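Local coordinates for protein polyhedrin (Uranotaenia sapphirina cypovirus, PDB 4ZQX) that forms the crystalline matrix of cypovirus polyhedra, the occlusion bodies that embed virus particles, and binds ATP, at residues D63-H68 with I95-K100. Sequence-based numbering, arbitrary orientation. Where two conformers were deposited one is given.
Sequences DIDNGH and INRIPK
Arg97 brings the edge of its guanidinium up to Ile64 O and the side chain of Asp65, a worked example of how one arginine can tie a loop to a short hairpin. Arg97 NH1 donates a nearly straight bond to Ile64 O (3.0 Å, 166°). The oxygen lies in the guanidinium plane, although the donor stands well above the carbonyl plane, away from the lone pairs. Arg97 NH2 adds a weak second bond to the same Ile64 O at 3.5 Å, so the carbonyl oxygen accepts from both terminal nitrogens, unequally. The chain, extended from CG to NE, carries the guanidinium from the 3-10 segment 95-97 to the strand. Asp65 has its CG anti to the backbone N (chi1 -175°); its carboxylate plane is turned 78° from the guanidinium, and Asp65 OD1 meets Arg97 NH2 at the edge in a long salt bridge of 3.6 Å. Arg97 NH1 also bonds Trp62 O, so it takes the carbonyls of two alternate residues, Trp62 and Ile64. Ile64 packs on Tyr73 of a second subunit. Asp65 opens a type I' turn to His68. The contact thus joins the hairpin of strands 64-65 and 68-69, which follows helix 57-60, to the loop between helix 72-83 and strand 101-107.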
loop_
_atom_site.group_PDB
_atom_site.type_symbol
_atom_site.label_atom_id
_atom_site.label_comp_id
_atom_site.label_asym_id
_atom_site.label_seq_id
_atom_site.Cartn_x
_atom_site.Cartn_y
_atom_site.Cartn_z
ATOM N N ASP A 63 -1.434 -20.227 3.773
ATOM C CA ASP A 63 -0.628 -19.822 4.930
ATOM C C ASP A 63 -1.169 -20.243 6.298
ATOM O O ASP A 63 -0.804 -19.667 7.330
ATOM C CB ASP A 63 -0.384 -18.309 4.864
ATOM C CG ASP A 63 -1.654 -17.503 4.689
ATOM O OD1 ASP A 63 -2.702 -18.054 4.314
ATOM O OD2 ASP A 63 -1.586 -16.288 4.923
ATOM N N ILE A 64 -1.987 -21.286 6.305
ATOM C CA ILE A 64 -2.575 -21.791 7.542
ATOM C C ILE A 64 -1.932 -23.119 7.896
ATOM O O ILE A 64 -1.850 -24.026 7.057
ATOM C CB ILE A 64 -4.099 -21.952 7.393
ATOM C CG1 ILE A 64 -4.704 -20.672 6.805
ATOM C CG2 ILE A 64 -4.758 -22.299 8.731
ATOM C CD1 ILE A 64 -4.333 -19.376 7.543
ATOM N N ASP A 65 -1.487 -23.231 9.147
ATOM C CA ASP A 65 -0.809 -24.425 9.635
ATOM C C ASP A 65 -1.401 -24.770 10.987
ATOM O O ASP A 65 -1.211 -24.041 11.962
ATOM C CB ASP A 65 0.702 -24.178 9.747
ATOM C CG ASP A 65 1.481 -25.425 10.135
ATOM O OD1 ASP A 65 1.032 -26.555 9.831
ATOM O OD2 ASP A 65 2.559 -25.258 10.743
ATOM N N ASN A 66 -2.130 -25.884 11.017
ATOM C CA ASN A 66 -2.805 -26.345 12.223
ATOM C C ASN A 66 -3.594 -25.221 12.906
ATOM O O ASN A 66 -3.493 -25.021 14.123
ATOM C CB ASN A 66 -1.791 -26.982 13.185
ATOM C CG ASN A 66 -1.169 -28.261 12.622
ATOM O OD1 ASN A 66 -1.875 -29.141 12.125
ATOM N ND2 ASN A 66 0.157 -28.360 12.689
ATOM N N GLY A 67 -4.358 -24.477 12.113
ATOM C CA GLY A 67 -5.256 -23.471 12.639
ATOM C C GLY A 67 -4.670 -22.100 12.905
ATOM O O GLY A 67 -5.400 -21.198 13.330
ATOM N N HIS A 68 -3.371 -21.933 12.674
ATOM C CA HIS A 68 -2.721 -20.643 12.894
ATOM C C HIS A 68 -2.127 -20.122 11.593
ATOM O O HIS A 68 -1.749 -20.895 10.718
ATOM C CB HIS A 68 -1.656 -20.730 14.003
ATOM C CG HIS A 68 -0.336 -21.283 13.557
ATOM N ND1 HIS A 68 0.100 -22.543 13.909
ATOM C CD2 HIS A 68 0.661 -20.734 12.820
ATOM C CE1 HIS A 68 1.297 -22.753 13.393
ATOM N NE2 HIS A 68 1.659 -21.672 12.725
ATOM N N ILE A 95 4.979 -27.701 -2.633
ATOM C CA ILE A 95 3.870 -27.696 -3.570
ATOM C C ILE A 95 2.495 -27.785 -2.873
ATOM O O ILE A 95 1.485 -27.353 -3.433
ATOM C CB ILE A 95 4.041 -28.821 -4.629
ATOM C CG1 ILE A 95 3.269 -28.494 -5.916
ATOM C CG2 ILE A 95 3.627 -30.162 -4.063
ATOM C CD1 ILE A 95 3.718 -29.312 -7.120
ATOM N N ASN A 96 2.450 -28.325 -1.656
ATOM C CA ASN A 96 1.196 -28.383 -0.917
ATOM C C ASN A 96 0.573 -27.005 -0.706
ATOM O O ASN A 96 -0.642 -26.906 -0.507
ATOM C CB ASN A 96 1.391 -28.989 0.468
ATOM C CG ASN A 96 1.720 -30.472 0.452
ATOM O OD1 ASN A 96 1.672 -31.139 -0.582
ATOM N ND2 ASN A 96 2.025 -31.004 1.636
ATOM N N ARG A 97 1.391 -25.949 -0.732
ATOM C CA ARG A 97 0.932 -24.603 -0.360
ATOM C C ARG A 97 0.926 -23.627 -1.524
ATOM O O ARG A 97 0.624 -22.446 -1.348
ATOM C CB ARG A 97 1.807 -24.033 0.768
ATOM C CG ARG A 97 1.662 -24.816 2.084
ATOM C CD ARG A 97 2.497 -24.243 3.241
ATOM N NE ARG A 97 2.288 -25.019 4.462
ATOM C CZ ARG A 97 1.227 -24.894 5.257
ATOM N NH1 ARG A 97 0.284 -23.996 4.982
ATOM N NH2 ARG A 97 1.111 -25.670 6.335
ATOM N N ILE A 98 1.267 -24.124 -2.708
ATOM C CA ILE A 98 1.296 -23.302 -3.914
ATOM C C ILE A 98 -0.050 -23.513 -4.610
ATOM O O ILE A 98 -0.551 -24.638 -4.641
ATOM C CB ILE A 98 2.491 -23.706 -4.815
ATOM C CG1 ILE A 98 3.812 -23.430 -4.084
ATOM C CG2 ILE A 98 2.493 -22.950 -6.126
ATOM C CD1 ILE A 98 5.009 -24.032 -4.749
ATOM N N PRO A 99 -0.652 -22.445 -5.155
ATOM C CA PRO A 99 -1.931 -22.661 -5.844
ATOM C C PRO A 99 -1.783 -23.595 -7.042
ATOM O O PRO A 99 -0.750 -23.558 -7.722
ATOM C CB PRO A 99 -2.312 -21.261 -6.346
ATOM C CG PRO A 99 -1.478 -20.298 -5.525
ATOM C CD PRO A 99 -0.244 -21.022 -5.153
ATOM N N LYS A 100 -2.802 -24.415 -7.283
ATOM C CA LYS A 100 -2.902 -25.198 -8.501
ATOM C C LYS A 100 -3.438 -24.353 -9.632
ATOM O O LYS A 100 -3.054 -24.532 -10.782
ATOM C CB LYS A 100 -3.893 -26.340 -8.322
ATOM C CG LYS A 100 -3.385 -27.535 -7.582
ATOM C CD LYS A 100 -4.328 -28.711 -7.822
ATOM C CE LYS A 100 -3.955 -29.503 -9.086
ATOM N NZ LYS A 100 -2.615 -30.187 -8.980
#